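PDB 5Z3K: glucosidase from Croceicoccus marinus, which probably hydrolyses O-glycosidic bonds as a beta-glucosidase of glycoside hydrolase family 39. Local coordinates for residues A[56-61]-A[301-306]; A[132-137]-A[150-155]; A[174-179]-A[208-213]; A[178-183]-A[190-195]. All coordinates share one frame; numbering follows the deposited sequence.

Contact 1: A[56-61]-A[301-306]; sequences SYDWVS and FFRADT
The Asp58 carboxylate lies over one face of the Arg303 guanidinium, its CG 3.7 Å above the plane and displaced toward the rim, and the two planes differ by only 24°. At the edge of the same guanidinium sit the Asp305 carboxylate and a water. Phe302 has Arg303 CG over the centre of one face, while Asp58 OD2 comes to the ring edge, 3.7 Å from CE1. Because Asp58 OD1 lies well out of the guanidinium plane, no N-H points at it; at 3.5 Å from Arg303 NH1 the salt bridge is one of charge only. A water makes the directed link instead, donating to Asp58 OD1 at 2.6 Å and accepting from Arg303 NH1. The two loops follow strands 53-55 and 298-301 at the C-terminal end of a TIM barrel, the end at which enzymes of this fold carry their active sites; strand 25-27 runs between them, and its Ser27 OG hydrogen-bonds Asp58 OD2. A cis peptide joins Phe302 to Arg303. The arginine chain then bends at chi3 (-78°) and grips Asp305 side-on, NE to OD1 at 2.8 Å and NH2 to OD2 at 2.9 Å. The NH2 bond is nearly straight and uses the syn lone pair of OD2, whereas the NE partner is tilted 22° from the guanidinium plane. This side-on grip fixes the rotation of the guanidinium beneath Asp58.

Contact 2: A[132-137]-A[150-155]; sequences NIVRHY and SHWEFG
With chi1 at 175°, Val134 points CG1 opposite its own N and leaves CG2 to rest on the Trp152 indole; Trp152 meets it with CG anti to its own carbonyl carbon (chi1 -66°), sending the ring system out to the helix. CG2 stands almost exactly on the normal of the six-membered ring, 3.6 Å from its centroid, a CH-pi contact over the face. The other branch, Val134 CG1, lies beside the CE2-CZ2 bond, 4.0 Å from Trp152 CZ2. Even the helix backbone joins in, since Val134 CA is 3.7 Å from Trp152 CH2. Ile133 sends CG2 to the far corner of the ring, 4.1 Å from Trp152 CZ3, and Tyr137 brings its CB up to the edge near the ring plane. One large flat group thus spans the 11.4 Å between the axes of helix 132-137 and strand 151-154, which run roughly antiparallel. With an alanine in place of Trp152, Val134 CG2 would probably lose the surface it rests on and a gap would open between helix and strand. On the barrel wall the next strand residue, Glu153, points inward, where Arg55, Thr108, Ser225 and Ser263 hold its carboxylate. Trp152 faces outward, meeting Phe107 of the neighbouring strand 104-109 and Val183 of helix 169-186, and helix 123-138 closes over it from outside.

Contact 3: A[174-179]-A[208-213]; sequences EMYAAA and EGFLDY
Tyr213 OH donates to Glu174 OE1 at 2.6 Å, a short bond between two partly exposed side chains. The hydroxyl arrives from above the carboxylate, 62° out of its plane, and the carboxylate and phenol planes stand almost perpendicular. The CB of Glu174 points away from helix 208-213, but a bend at chi2 swings its carboxylate back to the phenol tip. Ala177, one helical turn further on, brings its CB near the plane of the Tyr213 ring and 3.7 Å from OH, so the end of the phenol lies against the helix as well as being bonded to it. Deeper in, Phe210 and Tyr176 form a T-shaped pair: the edge of Phe210 points at the face of Tyr176, with planes at 74° and centroids 5.0 Å apart. Phe210 CZ stands over the centre of the tyrosine ring, and its neighbour CE1 is 3.8 Å from Tyr176 CG. The tyrosine is held at its far end too, where its OH hydrogen-bonds the carbonyl of Pro220. A leucine in place of Tyr176 would probably leave that carbonyl without its mate and deprive the Phe210 edge of the flat surface it abuts. The helices 169-186 and 208-216 are consecutive outer helices of the barrel, the axes of their short segments 11.5 Å apart at closest and inclined at 46°. Beneath them lie the strands: Tyr176 packs on Phe154 of strand 151-154 and Val192 of strand 191-197, and Phe210 reaches Pro195 of strand 191-197.

Contact 4: A[178-183]-A[190-195]; sequences AAARAV and LKVGGP
Val192 meets the helix with every carbon of its side chain. Its CB faces Val183 CG1 at 4.1 Å. From there CG1, set between the backbone N and the carbonyl carbon (chi1 69°), reaches Ala180 CB at 4.0 Å, while CG2 comes equally near to Ala180 CA. The fork of the valine therefore sits astride Ala180, and the methyl side chain of that residue lets strand and helix approach until the two CA atoms are 6.1 Å apart. Segment 178-183 belongs to the helix of a beta-alpha-beta crossover of the TIM barrel: strand 151-154 leads out, helix 169-186 returns over the outside, and strand 191-197 runs parallel beside the first strand. Val192 and Leu190 both point outward to the helix, with Lys191 between them directed away. Val183 serves both through a single methyl. Its CG1, anti to the backbone N (chi1 163°), touches Leu190 CB at 3.6 Å and also meets Val192 CB, and Leu190 CD1 lies 3.9 Å from it. That same leucine methyl is 3.6 Å from Val183 O, so the branch lies against the helix backbone as well. The side chains that meet are all apolar, and no hydrogen bond crosses between the segments. Trp152 of the neighbouring strand touches both Val183 and Leu190, and Val134 of helix 123-138 touches the same two from the outer layer.

All four contacts are largely buried, but their chemistry follows their place in the barrel. Contacts 2 and 4 fasten helices to the outside of the wall with apolar side chains; their centres are 8 Å apart, and their adjacent strands are tied directly, Trp152 N lying 2.8 Å from Lys191 O. Contact 3 shares helix 169-186 with contact 4 but joins helix to helix, with a buried aromatic pair and, farther out, a hydrogen bond between partly exposed side chains. Contact 1 differs most: it links two loops through charge and water, touches none of the others, and lies about 17 Å, centre to centre, from contact 2.

Contact 1: A[56-61]-A[301-306]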
# COMPACT_ATOMS: atom_id res chain seq x y z
N SER A 56 1.03 8.79 -5.35
CA SER A 56 1.89 9.94 -5.62
C SER A 56 1.85 10.99 -4.52
O SER A 56 2.58 11.98 -4.60
CB SER A 56 1.48 10.60 -6.94
OG SER A 56 0.19 11.20 -6.83
N TYR A 57 1.02 10.79 -3.49
CA TYR A 57 0.72 11.87 -2.54
C TYR A 57 1.98 12.38 -1.84
O TYR A 57 2.13 13.59 -1.61
CB TYR A 57 -0.31 11.37 -1.52
CG TYR A 57 -0.69 12.40 -0.49
CD1 TYR A 57 -1.61 13.40 -0.79
CD2 TYR A 57 -0.16 12.36 0.80
CE1 TYR A 57 -1.97 14.35 0.16
CE2 TYR A 57 -0.52 13.30 1.76
CZ TYR A 57 -1.43 14.29 1.43
OH TYR A 57 -1.77 15.24 2.37
N ASP A 58 2.94 11.49 -1.54
CA ASP A 58 4.11 11.97 -0.82
C ASP A 58 5.15 12.63 -1.72
O ASP A 58 6.08 13.27 -1.21
CB ASP A 58 4.71 10.81 -0.01
CG ASP A 58 3.76 10.33 1.07
OD1 ASP A 58 3.32 11.17 1.90
OD2 ASP A 58 3.39 9.14 1.07
N TRP A 59 4.99 12.54 -3.03
CA TRP A 59 5.80 13.33 -3.95
C TRP A 59 5.52 14.82 -3.77
O TRP A 59 4.55 15.24 -3.12
CB TRP A 59 5.53 12.94 -5.40
CG TRP A 59 5.75 11.49 -5.76
CD1 TRP A 59 6.37 10.51 -4.99
CD2 TRP A 59 5.37 10.85 -6.98
NE1 TRP A 59 6.38 9.32 -5.68
CE2 TRP A 59 5.77 9.50 -6.90
CE3 TRP A 59 4.72 11.30 -8.14
CZ2 TRP A 59 5.55 8.59 -7.93
CZ3 TRP A 59 4.49 10.39 -9.17
CH2 TRP A 59 4.91 9.04 -9.06
N VAL A 60 6.38 15.64 -4.37
CA VAL A 60 6.12 17.06 -4.51
C VAL A 60 5.30 17.25 -5.79
O VAL A 60 5.81 17.74 -6.80
CB VAL A 60 7.44 17.86 -4.53
CG1 VAL A 60 7.18 19.37 -4.70
CG2 VAL A 60 8.22 17.60 -3.23
N SER A 61 4.03 16.83 -5.75
CA SER A 61 3.18 16.70 -6.94
C SER A 61 1.74 17.07 -6.61
O SER A 61 0.79 16.37 -6.97
CB SER A 61 3.24 15.29 -7.51
OG SER A 61 4.57 14.93 -7.80
N PHE A 301 1.17 0.46 0.88
CA PHE A 301 1.93 0.46 2.12
C PHE A 301 2.57 1.81 2.37
O PHE A 301 3.17 2.40 1.47
CB PHE A 301 3.02 -0.60 2.08
CG PHE A 301 3.94 -0.54 3.27
CD1 PHE A 301 3.57 -1.16 4.47
CD2 PHE A 301 5.15 0.14 3.21
CE1 PHE A 301 4.40 -1.13 5.58
CE2 PHE A 301 5.99 0.21 4.31
CZ PHE A 301 5.62 -0.43 5.50
N PHE A 302 2.49 2.28 3.62
CA PHE A 302 2.96 3.60 4.02
C PHE A 302 4.12 3.45 5.00
O PHE A 302 3.93 2.92 6.10
CB PHE A 302 1.81 4.38 4.67
CG PHE A 302 2.18 5.77 5.12
CD1 PHE A 302 2.32 6.79 4.19
CD2 PHE A 302 2.38 6.05 6.46
CE1 PHE A 302 2.66 8.08 4.59
CE2 PHE A 302 2.72 7.35 6.87
CZ PHE A 302 2.85 8.36 5.93
N ARG A 303 5.33 3.89 4.63
CA ARG A 303 5.75 4.35 3.30
C ARG A 303 7.14 3.77 3.04
O ARG A 303 7.96 3.68 3.96
CB ARG A 303 5.79 5.89 3.23
CG ARG A 303 6.53 6.57 4.40
CD ARG A 303 6.29 8.10 4.43
NE ARG A 303 7.11 8.78 3.43
CZ ARG A 303 7.06 10.08 3.15
NH1 ARG A 303 6.22 10.89 3.80
NH2 ARG A 303 7.85 10.57 2.21
N ALA A 304 7.42 3.37 1.79
CA ALA A 304 8.67 2.69 1.44
C ALA A 304 9.77 3.68 1.04
O ALA A 304 10.34 3.64 -0.06
CB ALA A 304 8.42 1.68 0.32
N ASP A 305 10.10 4.58 1.96
CA ASP A 305 11.24 5.46 1.75
C ASP A 305 11.84 5.80 3.11
O ASP A 305 11.53 5.14 4.11
CB ASP A 305 10.87 6.70 0.90
CG ASP A 305 9.87 7.65 1.58
OD1 ASP A 305 9.55 7.51 2.79
OD2 ASP A 305 9.39 8.57 0.87
N THR A 306 12.72 6.80 3.15
CA THR A 306 13.34 7.18 4.42
C THR A 306 12.39 7.92 5.35
O THR A 306 12.78 8.21 6.48
CB THR A 306 14.57 8.06 4.19
OG1 THR A 306 14.16 9.35 3.71
CG2 THR A 306 15.51 7.38 3.21
O HOH W 1 7.12 13.79 1.24
O HOH W 2 4.85 13.20 2.44

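Contact 2: A[132-137]-A[150-155]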
# COMPACT_ATOMS: atom_id res chain seq x y z
N ASN A 132 -6.09 18.75 -18.06
CA ASN A 132 -4.83 18.78 -18.79
C ASN A 132 -3.68 18.14 -18.03
O ASN A 132 -2.71 17.70 -18.66
CB ASN A 132 -4.47 20.21 -19.17
CG ASN A 132 -5.32 20.74 -20.32
OD1 ASN A 132 -5.91 19.95 -21.07
ND2 ASN A 132 -5.41 22.06 -20.44
N ILE A 133 -3.74 18.09 -16.70
CA ILE A 133 -2.79 17.25 -15.97
C ILE A 133 -2.99 15.80 -16.37
O ILE A 133 -2.02 15.07 -16.61
CB ILE A 133 -2.95 17.46 -14.45
CG1 ILE A 133 -2.46 18.85 -14.06
CG2 ILE A 133 -2.22 16.36 -13.66
CD1 ILE A 133 -2.96 19.33 -12.73
N VAL A 134 -4.25 15.37 -16.47
CA VAL A 134 -4.52 14.00 -16.87
C VAL A 134 -4.06 13.76 -18.30
O VAL A 134 -3.45 12.73 -18.61
CB VAL A 134 -6.02 13.68 -16.69
CG1 VAL A 134 -6.35 12.28 -17.21
CG2 VAL A 134 -6.42 13.80 -15.22
N ARG A 135 -4.34 14.71 -19.19
CA ARG A 135 -3.92 14.57 -20.58
C ARG A 135 -2.40 14.54 -20.70
O ARG A 135 -1.85 13.88 -21.59
CB ARG A 135 -4.49 15.71 -21.42
CG ARG A 135 -5.96 15.55 -21.74
CD ARG A 135 -6.48 16.64 -22.69
NE ARG A 135 -7.92 16.49 -22.87
CZ ARG A 135 -8.49 15.53 -23.59
NH1 ARG A 135 -7.73 14.64 -24.23
NH2 ARG A 135 -9.81 15.45 -23.67
N HIS A 136 -1.71 15.27 -19.83
CA HIS A 136 -0.25 15.23 -19.84
C HIS A 136 0.27 13.84 -19.49
O HIS A 136 1.25 13.37 -20.08
CB HIS A 136 0.31 16.28 -18.88
CG HIS A 136 1.79 16.25 -18.74
ND1 HIS A 136 2.64 16.78 -19.69
CD2 HIS A 136 2.58 15.76 -17.76
CE1 HIS A 136 3.89 16.62 -19.30
NE2 HIS A 136 3.88 15.99 -18.13
N TYR A 137 -0.37 13.15 -18.55
CA TYR A 137 0.14 11.86 -18.12
C TYR A 137 -0.51 10.67 -18.81
O TYR A 137 -0.04 9.55 -18.64
CB TYR A 137 0.02 11.72 -16.59
CG TYR A 137 1.03 12.62 -15.92
CD1 TYR A 137 2.39 12.39 -16.08
CD2 TYR A 137 0.63 13.74 -15.20
CE1 TYR A 137 3.33 13.21 -15.50
CE2 TYR A 137 1.57 14.58 -14.61
CZ TYR A 137 2.92 14.31 -14.76
OH TYR A 137 3.86 15.16 -14.22
N SER A 150 -2.98 5.07 -14.36
CA SER A 150 -4.22 4.34 -14.54
C SER A 150 -5.29 4.71 -13.51
O SER A 150 -6.48 4.49 -13.77
CB SER A 150 -3.96 2.83 -14.46
OG SER A 150 -3.49 2.48 -13.17
N HIS A 151 -4.90 5.25 -12.37
CA HIS A 151 -5.80 5.51 -11.26
C HIS A 151 -5.63 6.95 -10.80
O HIS A 151 -4.51 7.41 -10.60
CB HIS A 151 -5.51 4.55 -10.11
CG HIS A 151 -6.02 3.17 -10.33
ND1 HIS A 151 -5.48 2.33 -11.29
CD2 HIS A 151 -7.01 2.47 -9.73
CE1 HIS A 151 -6.13 1.17 -11.27
NE2 HIS A 151 -7.06 1.23 -10.33
N TRP A 152 -6.75 7.65 -10.62
CA TRP A 152 -6.76 9.04 -10.20
C TRP A 152 -7.60 9.17 -8.94
O TRP A 152 -8.80 8.87 -8.94
CB TRP A 152 -7.28 9.94 -11.33
CG TRP A 152 -6.35 9.94 -12.51
CD1 TRP A 152 -6.30 9.03 -13.52
CD2 TRP A 152 -5.30 10.88 -12.77
NE1 TRP A 152 -5.30 9.35 -14.41
CE2 TRP A 152 -4.67 10.48 -13.97
CE3 TRP A 152 -4.84 12.02 -12.11
CZ2 TRP A 152 -3.61 11.19 -14.52
CZ3 TRP A 152 -3.77 12.72 -12.67
CH2 TRP A 152 -3.17 12.30 -13.86
N GLU A 153 -6.95 9.58 -7.85
CA GLU A 153 -7.59 9.69 -6.55
C GLU A 153 -7.82 11.16 -6.23
O GLU A 153 -6.89 11.98 -6.32
CB GLU A 153 -6.74 9.05 -5.45
CG GLU A 153 -7.38 9.10 -4.04
CD GLU A 153 -6.48 8.49 -2.98
OE1 GLU A 153 -7.00 7.87 -2.01
OE2 GLU A 153 -5.24 8.62 -3.11
N PHE A 154 -9.03 11.48 -5.80
CA PHE A 154 -9.31 12.81 -5.27
C PHE A 154 -9.49 12.73 -3.76
O PHE A 154 -10.42 12.08 -3.27
CB PHE A 154 -10.56 13.44 -5.89
CG PHE A 154 -10.83 14.83 -5.35
CD1 PHE A 154 -10.20 15.93 -5.91
CD2 PHE A 154 -11.65 15.01 -4.25
CE1 PHE A 154 -10.41 17.21 -5.40
CE2 PHE A 154 -11.87 16.29 -3.73
CZ PHE A 154 -11.24 17.38 -4.31
N GLY A 155 -8.63 13.43 -3.03
CA GLY A 155 -8.80 13.54 -1.59
C GLY A 155 -7.67 12.95 -0.77
O GLY A 155 -6.98 12.03 -1.21

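Contact 3: A[174-179]-A[208-213]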
# COMPACT_ATOMS: atom_id res chain seq x y z
N GLU A 174 -18.27 18.79 -4.88
CA GLU A 174 -18.28 19.39 -6.20
C GLU A 174 -16.90 19.30 -6.84
O GLU A 174 -16.78 19.10 -8.06
CB GLU A 174 -18.76 20.84 -6.12
CG GLU A 174 -20.23 20.98 -5.77
CD GLU A 174 -21.15 20.37 -6.82
OE1 GLU A 174 -22.03 19.55 -6.46
OE2 GLU A 174 -21.01 20.72 -8.02
N MSE A 175 -15.85 19.41 -6.03
CA MSE A 175 -14.49 19.24 -6.50
C MSE A 175 -14.26 17.80 -6.97
O MSE A 175 -13.61 17.57 -8.00
CB MSE A 175 -13.50 19.60 -5.40
CG MSE A 175 -13.32 21.08 -5.21
SE MSE A 175 -12.16 21.51 -3.73
CE MSE A 175 -10.41 21.04 -4.51
N TYR A 176 -14.80 16.83 -6.23
CA TYR A 176 -14.71 15.45 -6.67
C TYR A 176 -15.38 15.27 -8.02
O TYR A 176 -14.82 14.64 -8.93
CB TYR A 176 -15.32 14.49 -5.65
CG TYR A 176 -15.24 13.08 -6.17
CD1 TYR A 176 -14.01 12.42 -6.22
CD2 TYR A 176 -16.35 12.42 -6.67
CE1 TYR A 176 -13.90 11.14 -6.73
CE2 TYR A 176 -16.26 11.14 -7.18
CZ TYR A 176 -15.02 10.50 -7.21
OH TYR A 176 -14.89 9.24 -7.72
N ALA A 177 -16.59 15.81 -8.18
CA ALA A 177 -17.31 15.63 -9.43
C ALA A 177 -16.56 16.28 -10.59
O ALA A 177 -16.53 15.73 -11.70
CB ALA A 177 -18.73 16.19 -9.32
N ALA A 178 -15.96 17.45 -10.36
CA ALA A 178 -15.17 18.10 -11.40
C ALA A 178 -13.99 17.23 -11.81
O ALA A 178 -13.71 17.07 -13.00
CB ALA A 178 -14.69 19.47 -10.92
N ALA A 179 -13.29 16.66 -10.83
CA ALA A 179 -12.15 15.80 -11.13
C ALA A 179 -12.60 14.54 -11.87
O ALA A 179 -11.96 14.13 -12.85
CB ALA A 179 -11.41 15.44 -9.85
N GLU A 208 -20.63 8.26 4.65
CA GLU A 208 -22.01 8.22 4.18
C GLU A 208 -22.32 9.42 3.28
O GLU A 208 -22.93 9.28 2.21
CB GLU A 208 -22.96 8.18 5.37
CG GLU A 208 -23.10 6.81 6.01
CD GLU A 208 -22.03 6.51 7.06
OE1 GLU A 208 -21.00 7.22 7.10
OE2 GLU A 208 -22.23 5.54 7.84
N GLY A 209 -21.93 10.62 3.71
CA GLY A 209 -22.24 11.82 2.93
C GLY A 209 -21.58 11.83 1.56
O GLY A 209 -22.17 12.33 0.59
N PHE A 210 -20.37 11.29 1.46
CA PHE A 210 -19.70 11.18 0.17
C PHE A 210 -20.39 10.14 -0.72
O PHE A 210 -20.69 10.41 -1.89
CB PHE A 210 -18.22 10.82 0.39
CG PHE A 210 -17.43 10.74 -0.88
CD1 PHE A 210 -17.16 11.89 -1.62
CD2 PHE A 210 -16.94 9.52 -1.34
CE1 PHE A 210 -16.43 11.82 -2.78
CE2 PHE A 210 -16.22 9.45 -2.51
CZ PHE A 210 -15.96 10.60 -3.23
N LEU A 211 -20.64 8.95 -0.18
CA LEU A 211 -21.32 7.91 -0.95
C LEU A 211 -22.72 8.37 -1.38
O LEU A 211 -23.16 8.07 -2.49
CB LEU A 211 -21.41 6.63 -0.13
CG LEU A 211 -20.07 5.90 0.01
CD1 LEU A 211 -20.10 4.93 1.19
CD2 LEU A 211 -19.76 5.18 -1.29
N ASP A 212 -23.42 9.08 -0.49
CA ASP A 212 -24.75 9.57 -0.84
C ASP A 212 -24.68 10.56 -2.00
O ASP A 212 -25.51 10.52 -2.91
CB ASP A 212 -25.40 10.21 0.39
CG ASP A 212 -26.80 10.76 0.09
OD1 ASP A 212 -27.71 9.97 -0.23
OD2 ASP A 212 -26.99 11.99 0.18
N TYR A 213 -23.67 11.44 -1.99
CA TYR A 213 -23.54 12.44 -3.04
C TYR A 213 -23.27 11.81 -4.40
O TYR A 213 -23.92 12.15 -5.40
CB TYR A 213 -22.44 13.45 -2.70
CG TYR A 213 -22.17 14.41 -3.84
CD1 TYR A 213 -21.22 14.11 -4.82
CD2 TYR A 213 -22.87 15.60 -3.94
CE1 TYR A 213 -20.99 14.98 -5.87
CE2 TYR A 213 -22.65 16.48 -4.98
CZ TYR A 213 -21.71 16.16 -5.95
OH TYR A 213 -21.48 17.03 -6.99

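Contact 4: A[178-183]-A[190-195]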
# COMPACT_ATOMS: atom_id res chain seq x y z
N ALA A 178 -15.96 17.45 -10.36
CA ALA A 178 -15.17 18.10 -11.40
C ALA A 178 -13.99 17.23 -11.81
O ALA A 178 -13.71 17.07 -13.00
CB ALA A 178 -14.69 19.47 -10.92
N ALA A 179 -13.29 16.66 -10.83
CA ALA A 179 -12.15 15.80 -11.13
C ALA A 179 -12.60 14.54 -11.87
O ALA A 179 -11.96 14.13 -12.85
CB ALA A 179 -11.41 15.44 -9.85
N ALA A 180 -13.69 13.92 -11.43
CA ALA A 180 -14.18 12.71 -12.09
C ALA A 180 -14.60 13.00 -13.53
O ALA A 180 -14.29 12.22 -14.44
CB ALA A 180 -15.35 12.12 -11.29
N ARG A 181 -15.33 14.09 -13.74
CA ARG A 181 -15.68 14.51 -15.10
C ARG A 181 -14.43 14.68 -15.96
O ARG A 181 -14.40 14.24 -17.11
CB ARG A 181 -16.48 15.81 -15.07
CG ARG A 181 -17.97 15.62 -14.82
CD ARG A 181 -18.77 16.87 -15.17
NE ARG A 181 -18.21 18.06 -14.53
CZ ARG A 181 -18.55 18.47 -13.31
NH1 ARG A 181 -19.45 17.80 -12.60
NH2 ARG A 181 -17.99 19.56 -12.80
N ALA A 182 -13.40 15.34 -15.42
CA ALA A 182 -12.20 15.60 -16.22
C ALA A 182 -11.47 14.30 -16.55
O ALA A 182 -11.04 14.10 -17.69
CB ALA A 182 -11.27 16.57 -15.49
N VAL A 183 -11.32 13.41 -15.57
CA VAL A 183 -10.62 12.15 -15.82
C VAL A 183 -11.36 11.34 -16.88
O VAL A 183 -10.76 10.82 -17.83
CB VAL A 183 -10.48 11.35 -14.51
CG1 VAL A 183 -10.15 9.89 -14.80
CG2 VAL A 183 -9.43 11.99 -13.61
N LEU A 190 -9.92 5.20 -17.61
CA LEU A 190 -9.23 5.57 -16.38
C LEU A 190 -10.12 5.34 -15.17
O LEU A 190 -11.34 5.50 -15.23
CB LEU A 190 -8.78 7.03 -16.44
CG LEU A 190 -7.80 7.38 -17.55
CD1 LEU A 190 -7.72 8.89 -17.70
CD2 LEU A 190 -6.42 6.77 -17.30
N LYS A 191 -9.51 4.95 -14.07
CA LYS A 191 -10.23 4.74 -12.82
C LYS A 191 -10.12 6.00 -11.98
O LYS A 191 -9.02 6.55 -11.83
CB LYS A 191 -9.69 3.53 -12.06
CG LYS A 191 -9.71 2.23 -12.85
CD LYS A 191 -11.07 1.96 -13.46
CE LYS A 191 -11.08 0.65 -14.23
NZ LYS A 191 -12.17 0.59 -15.23
N VAL A 192 -11.25 6.46 -11.45
CA VAL A 192 -11.27 7.62 -10.56
C VAL A 192 -11.99 7.22 -9.28
O VAL A 192 -12.92 6.40 -9.30
CB VAL A 192 -11.94 8.85 -11.24
CG1 VAL A 192 -13.46 8.64 -11.43
CG2 VAL A 192 -11.64 10.15 -10.46
N GLY A 193 -11.53 7.77 -8.17
CA GLY A 193 -12.13 7.44 -6.89
C GLY A 193 -11.61 8.33 -5.79
O GLY A 193 -10.91 9.31 -6.03
N GLY A 194 -11.98 7.98 -4.56
CA GLY A 194 -11.71 8.80 -3.40
C GLY A 194 -12.53 8.26 -2.25
O GLY A 194 -13.10 7.17 -2.36
N PRO A 195 -12.62 9.00 -1.14
CA PRO A 195 -12.02 10.30 -0.84
C PRO A 195 -10.84 10.17 0.09
O PRO A 195 -10.39 11.18 0.63
CB PRO A 195 -13.16 11.02 -0.13
CG PRO A 195 -13.74 9.91 0.72
CD PRO A 195 -13.62 8.64 -0.12